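Tyrocidine synthetase 3 (Brevibacillus brevis, PDB 2JGP) is part of a non-ribosomal peptide synthetase that assembles the antibiotic tyrocidine, pairing a peptidyl carrier domain with a condensation domain that forms peptide bonds. Local coordinates at residues N84-E89 against A257-E262; S149-F154 against E167-A172; P161-H166 against I251-F256; A199-V204 against H222-G227. One frame throughout, in Å; residues are numbered along the deposited sequence.

Contact 1. Residues N84-E89 against A257-E262; sequences NVFSIE and AVWQQE
I88 lies over one face of the W259 indole, its CG1 4.0 Å from the centroid of the five-membered ring and 24° off the ring normal, a CH-pi contact. CD1 of I88 reaches on toward the six-membered ring, near CE3 of W259. The edge of the indole is engaged as well: W259 NE1 donates to V85 O at 2.9 Å with an N-H...O angle of 161°, meeting a carbonyl lone pair close to the ring plane. A chi1 of 166° sets CG opposite the backbone N and carries the indole out from the helix to this carbonyl. Next to the bond, CD2 of F86 packs on CZ2 of W259 at 4.1 Å. The type I turn from N84 to S87 presents V85 O to the indole, and an Asx turn steadies it, since F86 N donates to N84 OD1 over 2.8 Å. Hydrogen bond and face contact together fix how the indole is rotated. The loop leads from helix 70-79 toward strand 97-98, as expected of a connection between carrier and condensation domains. It lies along helix 253-263, where F263 stacks on W259, while F86 also reaches helix 267-279 and meets W11 and R14 of helix 10-23.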
loop_
_atom_site.group_PDB
_atom_site.type_symbol
_atom_site.label_atom_id
_atom_site.label_comp_id
_atom_site.label_asym_id
_atom_site.label_seq_id
_atom_site.Cartn_x
_atom_site.Cartn_y
_atom_site.Cartn_z
ATOM N N ASN A 84 5.485 -15.778 19.356
ATOM C CA ASN A 84 4.938 -14.770 18.459
ATOM C C ASN A 84 4.802 -15.388 17.066
ATOM O O ASN A 84 5.786 -15.536 16.344
ATOM C CB ASN A 84 5.840 -13.529 18.423
ATOM C CG ASN A 84 5.332 -12.452 17.471
ATOM O OD1 ASN A 84 4.356 -12.649 16.738
ATOM N ND2 ASN A 84 5.998 -11.302 17.477
ATOM N N VAL A 85 3.580 -15.759 16.695
ATOM C CA VAL A 85 3.355 -16.422 15.415
ATOM C C VAL A 85 3.488 -15.468 14.223
ATOM O O VAL A 85 3.446 -15.926 13.082
ATOM C CB VAL A 85 1.970 -17.120 15.348
ATOM C CG1 VAL A 85 1.861 -18.201 16.427
ATOM C CG2 VAL A 85 0.851 -16.104 15.467
ATOM N N PHE A 86 3.626 -14.164 14.486
ATOM C CA PHE A 86 3.823 -13.144 13.440
ATOM C C PHE A 86 5.293 -12.887 13.107
ATOM O O PHE A 86 5.598 -12.120 12.196
ATOM C CB PHE A 86 3.185 -11.813 13.864
ATOM C CG PHE A 86 1.696 -11.824 13.837
ATOM C CD1 PHE A 86 0.969 -12.273 14.932
ATOM C CD2 PHE A 86 1.010 -11.385 12.717
ATOM C CE1 PHE A 86 -0.406 -12.280 14.906
ATOM C CE2 PHE A 86 -0.376 -11.394 12.687
ATOM C CZ PHE A 86 -1.083 -11.841 13.780
ATOM N N SER A 87 6.197 -13.516 13.846
ATOM C CA SER A 87 7.627 -13.284 13.681
ATOM C C SER A 87 8.151 -13.896 12.382
ATOM O O SER A 87 7.882 -15.059 12.086
ATOM C CB SER A 87 8.385 -13.875 14.869
ATOM O OG SER A 87 9.781 -13.836 14.657
ATOM N N ILE A 88 8.895 -13.099 11.622
ATOM C CA ILE A 88 9.508 -13.552 10.374
ATOM C C ILE A 88 11.019 -13.677 10.564
ATOM O O ILE A 88 11.709 -12.675 10.772
ATOM C CB ILE A 88 9.211 -12.577 9.219
ATOM C CG1 ILE A 88 7.704 -12.431 9.016
ATOM C CG2 ILE A 88 9.851 -13.063 7.929
ATOM C CD1 ILE A 88 7.334 -11.340 8.040
ATOM N N GLU A 89 11.521 -14.910 10.498
ATOM C CA GLU A 89 12.940 -15.200 10.698
ATOM C C GLU A 89 13.531 -15.871 9.447
ATOM O O GLU A 89 12.782 -16.405 8.622
ATOM C CB GLU A 89 13.112 -16.126 11.906
ATOM C CG GLU A 89 12.462 -15.614 13.189
ATOM C CD GLU A 89 13.203 -14.437 13.785
ATOM O OE1 GLU A 89 12.759 -13.281 13.591
ATOM O OE2 GLU A 89 14.240 -14.666 14.445
ATOM N N ALA A 257 7.540 -15.118 2.510
ATOM C CA ALA A 257 6.651 -16.087 1.844
ATOM C C ALA A 257 6.471 -17.392 2.632
ATOM O O ALA A 257 5.353 -17.913 2.755
ATOM C CB ALA A 257 7.147 -16.381 0.421
ATOM N N VAL A 258 7.566 -17.914 3.173
ATOM C CA VAL A 258 7.498 -19.105 4.015
ATOM C C VAL A 258 6.671 -18.813 5.266
ATOM O O VAL A 258 5.824 -19.618 5.651
ATOM C CB VAL A 258 8.895 -19.625 4.406
ATOM C CG1 VAL A 258 8.776 -20.747 5.433
ATOM C CG2 VAL A 258 9.637 -20.124 3.166
ATOM N N TRP A 259 6.909 -17.660 5.891
ATOM C CA TRP A 259 6.117 -17.253 7.053
ATOM C C TRP A 259 4.631 -17.179 6.713
ATOM O O TRP A 259 3.797 -17.694 7.452
ATOM C CB TRP A 259 6.575 -15.901 7.637
ATOM C CG TRP A 259 5.549 -15.362 8.586
ATOM C CD1 TRP A 259 5.377 -15.713 9.890
ATOM C CD2 TRP A 259 4.493 -14.441 8.276
ATOM N NE1 TRP A 259 4.298 -15.052 10.421
ATOM C CE2 TRP A 259 3.736 -14.264 9.454
ATOM C CE3 TRP A 259 4.121 -13.741 7.119
ATOM C CZ2 TRP A 259 2.629 -13.416 9.510
ATOM C CZ3 TRP A 259 3.019 -12.896 7.176
ATOM C CH2 TRP A 259 2.290 -12.739 8.362
ATOM N N GLN A 260 4.294 -16.546 5.592
ATOM C CA GLN A 260 2.890 -16.381 5.230
ATOM C C GLN A 260 2.200 -17.743 5.090
ATOM O O GLN A 260 1.063 -17.922 5.539
ATOM C CB GLN A 260 2.754 -15.553 3.950
ATOM C CG GLN A 260 1.348 -15.049 3.675
ATOM C CD GLN A 260 1.238 -14.443 2.299
ATOM O OE1 GLN A 260 1.502 -15.117 1.306
ATOM N NE2 GLN A 260 0.860 -13.161 2.228
ATOM N N GLN A 261 2.895 -18.716 4.499
ATOM C CA GLN A 261 2.337 -20.070 4.368
ATOM C C GLN A 261 2.129 -20.742 5.731
ATOM O O GLN A 261 1.069 -21.308 5.991
ATOM C CB GLN A 261 3.232 -20.948 3.499
ATOM C CG GLN A 261 2.658 -22.332 3.246
ATOM C CD GLN A 261 3.583 -23.189 2.425
ATOM O OE1 GLN A 261 4.721 -23.447 2.820
ATOM N NE2 GLN A 261 3.097 -23.649 1.278
ATOM N N GLU A 262 3.140 -20.683 6.590
ATOM C CA GLU A 262 3.028 -21.220 7.947
ATOM C C GLU A 262 1.902 -20.537 8.706
ATOM O O GLU A 262 1.076 -21.199 9.335
ATOM C CB GLU A 262 4.335 -21.029 8.717
ATOM C CG GLU A 262 5.480 -21.889 8.207
ATOM C CD GLU A 262 6.824 -21.489 8.790
ATOM O OE1 GLU A 262 7.777 -22.283 8.657
ATOM O OE2 GLU A 262 6.931 -20.385 9.372
#

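Contact 2. Residues S149-F154 against E167-A172; sequences SLRTSF and EDVPFA
R151 and V169 meet at the open end of the beta hairpin formed by strands 152-157 and 160-165, where the chain enters the first strand and has just left the second. Their side chains cross at about a right angle. The methylene part of the arginine supplies the apolar surface: its CG faces both valine methyls, almost equally far from each, 3.9 Å from V169 CG2 and 4.0 Å from V169 CG1, while R151 CB also borders CG1. Beyond CG the arginine continues to CD and then bends at chi3 (-75°), turning the guanidinium away from the valine and past the backbone of E167. NH1 of R151 comes within 3.7 Å of E167 O without bonding to it. The polar end is held by other carbonyls: NE donates to I144 O, NH1 to H166 O, and NH2 more weakly to A145 O. R151 thereby joins the last residues of helix 133-146 to the end of the hairpin, with an aliphatic stem that carries the valine contact. V169 in turn leans on I144 of the same helix and on A199. Where the contact thins out, V169 CG2 passes 4.2 Å from L150 O.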
loop_
_atom_site.group_PDB
_atom_site.type_symbol
_atom_site.label_atom_id
_atom_site.label_comp_id
_atom_site.label_asym_id
_atom_site.label_seq_id
_atom_site.Cartn_x
_atom_site.Cartn_y
_atom_site.Cartn_z
ATOM N N SER A 149 14.966 -11.289 -5.006
ATOM C CA SER A 149 13.807 -11.184 -5.889
ATOM C C SER A 149 14.227 -10.990 -7.351
ATOM O O SER A 149 13.523 -11.421 -8.263
ATOM C CB SER A 149 12.879 -10.056 -5.439
ATOM O OG SER A 149 12.216 -10.415 -4.232
ATOM N N LEU A 150 15.376 -10.357 -7.568
ATOM C CA LEU A 150 15.916 -10.184 -8.922
ATOM C C LEU A 150 16.656 -11.426 -9.445
ATOM O O LEU A 150 17.156 -11.425 -10.580
ATOM C CB LEU A 150 16.849 -8.965 -8.974
ATOM C CG LEU A 150 16.199 -7.621 -8.623
ATOM C CD1 LEU A 150 17.194 -6.486 -8.810
ATOM C CD2 LEU A 150 14.924 -7.384 -9.452
ATOM N N ARG A 151 16.747 -12.468 -8.620
ATOM C CA ARG A 151 17.304 -13.753 -9.041
ATOM C C ARG A 151 16.272 -14.874 -8.880
ATOM O O ARG A 151 16.624 -16.052 -8.822
ATOM C CB ARG A 151 18.572 -14.055 -8.240
ATOM C CG ARG A 151 19.712 -13.101 -8.578
ATOM C CD ARG A 151 20.956 -13.319 -7.724
ATOM N NE ARG A 151 20.821 -12.799 -6.354
ATOM C CZ ARG A 151 20.710 -13.539 -5.252
ATOM N NH1 ARG A 151 20.689 -14.866 -5.306
ATOM N NH2 ARG A 151 20.611 -12.941 -4.075
ATOM N N THR A 152 14.997 -14.498 -8.830
ATOM C CA THR A 152 13.913 -15.440 -8.618
ATOM C C THR A 152 13.190 -15.732 -9.931
ATOM O O THR A 152 12.827 -14.815 -10.658
ATOM C CB THR A 152 12.884 -14.888 -7.625
ATOM O OG1 THR A 152 13.512 -14.677 -6.358
ATOM C CG2 THR A 152 11.715 -15.858 -7.455
ATOM N N SER A 153 12.998 -17.016 -10.217
ATOM C CA SER A 153 12.138 -17.459 -11.305
ATOM C C SER A 153 11.020 -18.273 -10.681
ATOM O O SER A 153 11.062 -18.573 -9.486
ATOM C CB SER A 153 12.917 -18.308 -12.304
ATOM O OG SER A 153 13.335 -19.542 -11.739
ATOM N N PHE A 154 10.034 -18.645 -11.482
ATOM C CA PHE A 154 8.913 -19.425 -10.967
ATOM C C PHE A 154 8.786 -20.723 -11.732
ATOM O O PHE A 154 9.072 -20.781 -12.929
ATOM C CB PHE A 154 7.609 -18.641 -11.063
ATOM C CG PHE A 154 7.612 -17.358 -10.285
ATOM C CD1 PHE A 154 7.101 -17.308 -8.997
ATOM C CD2 PHE A 154 8.137 -16.205 -10.839
ATOM C CE1 PHE A 154 7.108 -16.119 -8.281
ATOM C CE2 PHE A 154 8.141 -15.012 -10.135
ATOM C CZ PHE A 154 7.638 -14.973 -8.847
ATOM N N GLU A 167 21.334 -18.820 -7.462
ATOM C CA GLU A 167 22.701 -18.430 -7.119
ATOM C C GLU A 167 23.209 -17.191 -7.878
ATOM O O GLU A 167 23.491 -16.150 -7.273
ATOM C CB GLU A 167 23.658 -19.619 -7.388
ATOM C CG GLU A 167 22.999 -21.019 -7.643
ATOM C CD GLU A 167 22.199 -21.125 -8.961
ATOM O OE1 GLU A 167 22.654 -20.610 -10.007
ATOM O OE2 GLU A 167 21.108 -21.738 -8.943
ATOM N N ASP A 168 23.338 -17.336 -9.197
ATOM C CA ASP A 168 23.800 -16.282 -10.102
ATOM C C ASP A 168 22.887 -16.295 -11.319
ATOM O O ASP A 168 22.330 -17.337 -11.654
ATOM C CB ASP A 168 25.232 -16.546 -10.572
ATOM C CG ASP A 168 26.251 -16.461 -9.451
ATOM O OD1 ASP A 168 26.430 -15.365 -8.876
ATOM O OD2 ASP A 168 26.888 -17.494 -9.156
ATOM N N VAL A 169 22.748 -15.149 -11.985
ATOM C CA VAL A 169 21.939 -15.053 -13.205
ATOM C C VAL A 169 22.618 -14.163 -14.247
ATOM O O VAL A 169 23.363 -13.246 -13.886
ATOM C CB VAL A 169 20.543 -14.481 -12.901
ATOM C CG1 VAL A 169 19.816 -15.362 -11.890
ATOM C CG2 VAL A 169 20.647 -13.034 -12.391
ATOM N N PRO A 170 22.353 -14.420 -15.542
ATOM C CA PRO A 170 22.949 -13.595 -16.590
ATOM C C PRO A 170 22.227 -12.258 -16.745
ATOM O O PRO A 170 20.997 -12.199 -16.682
ATOM C CB PRO A 170 22.780 -14.451 -17.849
ATOM C CG PRO A 170 21.566 -15.258 -17.596
ATOM C CD PRO A 170 21.480 -15.471 -16.098
ATOM N N PHE A 171 22.995 -11.190 -16.923
ATOM C CA PHE A 171 22.427 -9.873 -17.177
ATOM C C PHE A 171 23.394 -9.032 -17.998
ATOM O O PHE A 171 24.578 -8.969 -17.687
ATOM C CB PHE A 171 22.099 -9.153 -15.864
ATOM C CG PHE A 171 21.593 -7.747 -16.056
ATOM C CD1 PHE A 171 20.236 -7.497 -16.192
ATOM C CD2 PHE A 171 22.479 -6.675 -16.110
ATOM C CE1 PHE A 171 19.770 -6.207 -16.372
ATOM C CE2 PHE A 171 22.018 -5.379 -16.299
ATOM C CZ PHE A 171 20.661 -5.147 -16.430
ATOM N N ALA A 172 22.875 -8.395 -19.044
ATOM C CA ALA A 172 23.624 -7.395 -19.791
ATOM C C ALA A 172 22.749 -6.169 -20.026
ATOM O O ALA A 172 21.546 -6.289 -20.295
ATOM C CB ALA A 172 24.114 -7.964 -21.121
#

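Contact 3. Residues P161-H166 against I251-F256; sequences PVQNIH and IQYKDF
The hairpin strand 160-165, the middle one of a three-stranded antiparallel sheet in the condensation domain, packs here against the first turn of helix 253-263. Q163 and I165, two residues apart on the strand, both direct their side chains at the helix and meet Y253 and K254 respectively. Q163 is extended beyond CG, which carries its amide to the rim of the tyrosine ring. Its OE1 comes in at the ring edge, near its plane, 3.7 Å from Y253 CD2, and the amide and ring planes stand 77° apart. NE2 of Q163 also passes 4.2 Å from K254 CA. Both ends of this amide have polar partners of their own: NE2 donates to P98 O in the adjoining strand, and OE1 takes a weak bond from Q103 NE2. The tyrosine hydroxyl is likewise engaged, by M370 O and S100 OG. At the helix start D255 OD2 accepts from the backbone N of Q252, the N-cap residue, at 2.8 Å and 171°. The second pair is apolar. K254 has CG between its backbone N and carbonyl carbon (chi1 68°), and the chain then runs out past the isoleucine to put NZ in a salt bridge with E148. Along that path, K254 CD touches I165 CG1 at 4.1 Å.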
loop_
_atom_site.group_PDB
_atom_site.type_symbol
_atom_site.label_atom_id
_atom_site.label_comp_id
_atom_site.label_asym_id
_atom_site.label_seq_id
_atom_site.Cartn_x
_atom_site.Cartn_y
_atom_site.Cartn_z
ATOM N N PRO A 161 2.521 -22.840 -7.976
ATOM C CA PRO A 161 3.637 -21.990 -8.363
ATOM C C PRO A 161 4.599 -21.919 -7.185
ATOM O O PRO A 161 4.149 -21.851 -6.037
ATOM C CB PRO A 161 2.986 -20.619 -8.597
ATOM C CG PRO A 161 1.515 -20.878 -8.679
ATOM C CD PRO A 161 1.244 -22.107 -7.926
ATOM N N VAL A 162 5.898 -21.963 -7.458
ATOM C CA VAL A 162 6.906 -21.822 -6.412
ATOM C C VAL A 162 8.032 -20.914 -6.876
ATOM O O VAL A 162 8.272 -20.763 -8.083
ATOM C CB VAL A 162 7.506 -23.183 -5.991
ATOM C CG1 VAL A 162 6.454 -24.053 -5.312
ATOM C CG2 VAL A 162 8.114 -23.909 -7.203
ATOM N N GLN A 163 8.720 -20.327 -5.901
ATOM C CA GLN A 163 9.870 -19.481 -6.162
ATOM C C GLN A 163 11.117 -20.331 -6.288
ATOM O O GLN A 163 11.398 -21.170 -5.430
ATOM C CB GLN A 163 10.069 -18.484 -5.028
ATOM C CG GLN A 163 8.891 -17.587 -4.784
ATOM C CD GLN A 163 9.199 -16.520 -3.769
ATOM O OE1 GLN A 163 9.856 -15.525 -4.084
ATOM N NE2 GLN A 163 8.745 -16.726 -2.529
ATOM N N ASN A 164 11.854 -20.108 -7.369
ATOM C CA ASN A 164 13.118 -20.772 -7.622
ATOM C C ASN A 164 14.201 -19.702 -7.544
ATOM O O ASN A 164 14.282 -18.828 -8.402
ATOM C CB ASN A 164 13.076 -21.452 -8.994
ATOM C CG ASN A 164 14.258 -22.372 -9.244
ATOM O OD1 ASN A 164 15.188 -22.449 -8.446
ATOM N ND2 ASN A 164 14.224 -23.078 -10.376
ATOM N N ILE A 165 15.004 -19.752 -6.485
ATOM C CA ILE A 165 16.004 -18.718 -6.221
ATOM C C ILE A 165 17.326 -19.162 -6.818
ATOM O O ILE A 165 17.827 -20.240 -6.484
ATOM C CB ILE A 165 16.199 -18.483 -4.702
ATOM C CG1 ILE A 165 14.850 -18.321 -3.996
ATOM C CG2 ILE A 165 17.076 -17.264 -4.455
ATOM C CD1 ILE A 165 14.035 -17.187 -4.483
ATOM N N HIS A 166 17.892 -18.331 -7.694
ATOM C CA HIS A 166 19.130 -18.679 -8.379
ATOM C C HIS A 166 20.345 -17.992 -7.771
ATOM O O HIS A 166 20.353 -16.787 -7.536
ATOM C CB HIS A 166 19.028 -18.364 -9.871
ATOM C CG HIS A 166 17.923 -19.101 -10.559
ATOM N ND1 HIS A 166 18.081 -20.372 -11.071
ATOM C CD2 HIS A 166 16.640 -18.752 -10.806
ATOM C CE1 HIS A 166 16.943 -20.769 -11.612
ATOM N NE2 HIS A 166 16.051 -19.804 -11.466
ATOM N N ILE A 251 16.523 -9.997 6.312
ATOM C CA ILE A 251 15.392 -10.815 5.921
ATOM C C ILE A 251 15.161 -10.664 4.418
ATOM O O ILE A 251 15.317 -9.573 3.865
ATOM C CB ILE A 251 14.123 -10.387 6.718
ATOM C CG1 ILE A 251 14.346 -10.547 8.232
ATOM C CG2 ILE A 251 12.912 -11.181 6.296
ATOM C CD1 ILE A 251 14.568 -11.985 8.687
ATOM N N GLN A 252 14.799 -11.772 3.770
ATOM C CA GLN A 252 14.527 -11.750 2.329
ATOM C C GLN A 252 13.081 -12.116 2.027
ATOM O O GLN A 252 12.338 -12.549 2.904
ATOM C CB GLN A 252 15.502 -12.659 1.574
ATOM C CG GLN A 252 16.735 -11.921 1.045
ATOM C CD GLN A 252 16.438 -11.062 -0.177
ATOM O OE1 GLN A 252 15.298 -11.015 -0.668
ATOM N NE2 GLN A 252 17.466 -10.369 -0.674
ATOM N N TYR A 253 12.664 -11.907 0.779
ATOM C CA TYR A 253 11.268 -12.148 0.415
ATOM C C TYR A 253 10.837 -13.585 0.700
ATOM O O TYR A 253 9.739 -13.812 1.194
ATOM C CB TYR A 253 10.979 -11.802 -1.053
ATOM C CG TYR A 253 9.499 -11.693 -1.329
ATOM C CD1 TYR A 253 8.808 -10.530 -1.028
ATOM C CD2 TYR A 253 8.778 -12.765 -1.854
ATOM C CE1 TYR A 253 7.450 -10.422 -1.248
ATOM C CE2 TYR A 253 7.420 -12.663 -2.087
ATOM C CZ TYR A 253 6.756 -11.486 -1.783
ATOM O OH TYR A 253 5.406 -11.366 -2.016
ATOM N N LYS A 254 11.699 -14.556 0.417
ATOM C CA LYS A 254 11.333 -15.963 0.629
ATOM C C LYS A 254 11.047 -16.259 2.107
ATOM O O LYS A 254 10.236 -17.130 2.415
ATOM C CB LYS A 254 12.401 -16.915 0.080
ATOM C CG LYS A 254 13.738 -16.921 0.805
ATOM C CD LYS A 254 14.712 -17.811 0.042
ATOM C CE LYS A 254 15.967 -18.104 0.837
ATOM N NZ LYS A 254 16.788 -16.890 1.063
ATOM N N ASP A 255 11.701 -15.519 3.003
ATOM C CA ASP A 255 11.449 -15.636 4.443
ATOM C C ASP A 255 10.018 -15.198 4.756
ATOM O O ASP A 255 9.302 -15.861 5.517
ATOM C CB ASP A 255 12.437 -14.782 5.251
ATOM C CG ASP A 255 13.889 -15.185 5.039
ATOM O OD1 ASP A 255 14.178 -16.400 4.920
ATOM O OD2 ASP A 255 14.758 -14.277 5.029
ATOM N N PHE A 256 9.610 -14.075 4.168
ATOM C CA PHE A 256 8.238 -13.594 4.289
ATOM C C PHE A 256 7.250 -14.600 3.707
ATOM O O PHE A 256 6.235 -14.895 4.331
ATOM C CB PHE A 256 8.069 -12.220 3.603
ATOM C CG PHE A 256 6.637 -11.846 3.329
ATOM C CD1 PHE A 256 5.801 -11.428 4.362
ATOM C CD2 PHE A 256 6.124 -11.898 2.042
ATOM C CE1 PHE A 256 4.489 -11.090 4.113
ATOM C CE2 PHE A 256 4.818 -11.562 1.786
ATOM C CZ PHE A 256 3.992 -11.156 2.816
#

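Contact 4. Residues A199-V204 against H222-G227; sequences APLIRV and HSISDG. With SO4 (sulfate ion), chain B.
L201, at the centre of an inverse gamma turn that begins at P200, itself preceded by a cis peptide bond, faces I224 across the contact. The turn is closed weakly, by I202 N on P200 O at 3.1 Å, and it leaves the leucine pointing at the loop beyond strand 213-220. L201 CB packs on I224 CG1 at 3.9 Å, in the middle of that loop, and the two side chains run obliquely past each other. On the isoleucine, chi1 of 55° places CG1 between the backbone N and the carbonyl carbon, and CD1 reaches across to within 3.9 Å of L201 O. Farther out, CD1 of L201 meets I224 CG2 and lies 4.2 Å from S223 OG, a hydroxyl that is hydrogen-bonded to H221 ND1. F154 of strand 152-157 touches L201, S223 and I224 alike, and the contact is buried.

H222 and G227, the first and last residues of the segment, come together at a sulfate ion, probably from the crystallisation liquor. G227 N donates to sulfate O1 at 2.9 Å, and the same oxygen lies close to the plane of the H222 ring at its edge, 3.0 Å from H222 NE2. D226 is the N-cap of helix 227-241, and its carboxylate is firmly tied down: OD1 bonds S229 OG and forms a salt bridge with R359, while OD2 accepts from the backbone of F371 and V372. Running from H221 to G227, this loop is the HHxxxDG motif of condensation domains, which lines the active site in this family.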
loop_
_atom_site.group_PDB
_atom_site.type_symbol
_atom_site.label_atom_id
_atom_site.label_comp_id
_atom_site.label_asym_id
_atom_site.label_seq_id
_atom_site.Cartn_x
_atom_site.Cartn_y
_atom_site.Cartn_z
ATOM N N ALA A 199 15.023 -16.033 -14.660
ATOM C CA ALA A 199 15.571 -14.913 -13.913
ATOM C C ALA A 199 16.777 -14.366 -14.685
ATOM O O ALA A 199 17.449 -15.115 -15.401
ATOM C CB ALA A 199 15.977 -15.354 -12.505
ATOM N N PRO A 200 17.045 -13.058 -14.572
ATOM C CA PRO A 200 16.361 -12.053 -13.770
ATOM C C PRO A 200 15.109 -11.496 -14.456
ATOM O O PRO A 200 15.097 -11.298 -15.680
ATOM C CB PRO A 200 17.416 -10.960 -13.638
ATOM C CG PRO A 200 18.151 -11.021 -14.925
ATOM C CD PRO A 200 18.165 -12.470 -15.331
ATOM N N LEU A 201 14.070 -11.237 -13.673
ATOM C CA LEU A 201 12.858 -10.605 -14.191
ATOM C C LEU A 201 12.980 -9.078 -14.157
ATOM O O LEU A 201 12.067 -8.370 -13.729
ATOM C CB LEU A 201 11.632 -11.084 -13.417
ATOM C CG LEU A 201 11.396 -12.584 -13.583
ATOM C CD1 LEU A 201 10.456 -13.115 -12.521
ATOM C CD2 LEU A 201 10.879 -12.889 -14.992
ATOM N N ILE A 202 14.126 -8.588 -14.617
ATOM C CA ILE A 202 14.359 -7.163 -14.781
ATOM C C ILE A 202 15.176 -7.004 -16.047
ATOM O O ILE A 202 16.049 -7.830 -16.336
ATOM C CB ILE A 202 15.083 -6.538 -13.558
ATOM C CG1 ILE A 202 15.275 -5.027 -13.752
ATOM C CG2 ILE A 202 16.428 -7.213 -13.309
ATOM C CD1 ILE A 202 15.623 -4.265 -12.470
ATOM N N ARG A 203 14.871 -5.964 -16.816
ATOM C CA ARG A 203 15.645 -5.654 -18.015
ATOM C C ARG A 203 15.878 -4.155 -18.100
ATOM O O ARG A 203 15.093 -3.354 -17.577
ATOM C CB ARG A 203 14.981 -6.199 -19.286
ATOM C CG ARG A 203 13.490 -5.952 -19.414
ATOM C CD ARG A 203 12.973 -6.433 -20.771
ATOM N NE ARG A 203 12.791 -7.887 -20.839
ATOM C CZ ARG A 203 11.625 -8.520 -20.975
ATOM N NH1 ARG A 203 10.485 -7.852 -21.077
ATOM N NH2 ARG A 203 11.595 -9.844 -21.016
ATOM N N VAL A 204 16.989 -3.789 -18.728
ATOM C CA VAL A 204 17.421 -2.404 -18.767
ATOM C C VAL A 204 17.936 -2.074 -20.164
ATOM O O VAL A 204 18.714 -2.835 -20.741
ATOM C CB VAL A 204 18.521 -2.146 -17.713
ATOM C CG1 VAL A 204 18.938 -0.670 -17.696
ATOM C CG2 VAL A 204 18.036 -2.575 -16.335
ATOM N N HIS A 222 5.875 -7.523 -11.913
ATOM C CA HIS A 222 5.280 -7.138 -10.628
ATOM C C HIS A 222 5.284 -8.262 -9.583
ATOM O O HIS A 222 5.067 -8.000 -8.398
ATOM C CB HIS A 222 3.847 -6.613 -10.820
ATOM C CG HIS A 222 3.473 -5.523 -9.860
ATOM N ND1 HIS A 222 3.755 -5.594 -8.512
ATOM C CD2 HIS A 222 2.857 -4.332 -10.054
ATOM C CE1 HIS A 222 3.310 -4.502 -7.914
ATOM N NE2 HIS A 222 2.772 -3.715 -8.827
ATOM N N SER A 223 5.531 -9.499 -10.012
ATOM C CA SER A 223 5.630 -10.647 -9.093
ATOM C C SER A 223 6.854 -10.594 -8.172
ATOM O O SER A 223 6.895 -11.289 -7.152
ATOM C CB SER A 223 5.655 -11.965 -9.879
ATOM O OG SER A 223 6.785 -12.020 -10.736
ATOM N N ILE A 224 7.851 -9.789 -8.531
ATOM C CA ILE A 224 9.084 -9.671 -7.730
ATOM C C ILE A 224 9.385 -8.235 -7.279
ATOM O O ILE A 224 10.489 -7.924 -6.825
ATOM C CB ILE A 224 10.297 -10.324 -8.465
ATOM C CG1 ILE A 224 10.507 -9.775 -9.878
ATOM C CG2 ILE A 224 10.096 -11.824 -8.554
ATOM C CD1 ILE A 224 11.012 -8.366 -9.935
ATOM N N SER A 225 8.390 -7.360 -7.375
ATOM C CA SER A 225 8.586 -5.956 -7.033
ATOM C C SER A 225 7.268 -5.271 -6.679
ATOM O O SER A 225 6.203 -5.892 -6.721
ATOM C CB SER A 225 9.277 -5.237 -8.193
ATOM O OG SER A 225 9.736 -3.960 -7.814
ATOM N N ASP A 226 7.368 -4.007 -6.277
ATOM C CA ASP A 226 6.217 -3.120 -6.120
ATOM C C ASP A 226 6.698 -1.666 -6.079
ATOM O O ASP A 226 7.901 -1.399 -6.230
ATOM C CB ASP A 226 5.327 -3.505 -4.906
ATOM C CG ASP A 226 6.026 -3.372 -3.568
ATOM O OD1 ASP A 226 7.128 -2.787 -3.505
ATOM O OD2 ASP A 226 5.439 -3.846 -2.561
ATOM N N GLY A 227 5.765 -0.736 -5.895
ATOM C CA GLY A 227 6.065 0.689 -5.921
ATOM C C GLY A 227 7.196 1.060 -4.987
ATOM O O GLY A 227 8.153 1.725 -5.390
HETATM S S SO4 B . 2.407 -0.586 -6.686
HETATM O O1 SO4 B . 3.167 -1.815 -6.546
HETATM O O2 SO4 B . 0.982 -0.885 -6.785
HETATM O O3 SO4 B . 2.642 0.251 -5.514
HETATM O O4 SO4 B . 2.844 0.110 -7.894
#

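How the contacts relate
Contact 3 stands between contact 1 and the pair formed by contacts 2 and 4. It shares helix 253-263 with contact 1, where A257 CB meets Q163 NE2 at 3.4 Å, and shares the hairpin with contact 2, where N164 N and S153 O lie 2.7 Å apart in a probable hydrogen bond between strands. Contact 2 then passes to contact 4: F154 CE2 approaches S223 OG at 3.3 Å, and L150 O approaches P200 CB at 3.1 Å. The sulfate is bound in contact 4, at the HHxxxDG loop. Contact 1, on the connection from the carrier domain, does not touch contact 4: their centres are 23 Å apart and their nearest atoms about 9 Å.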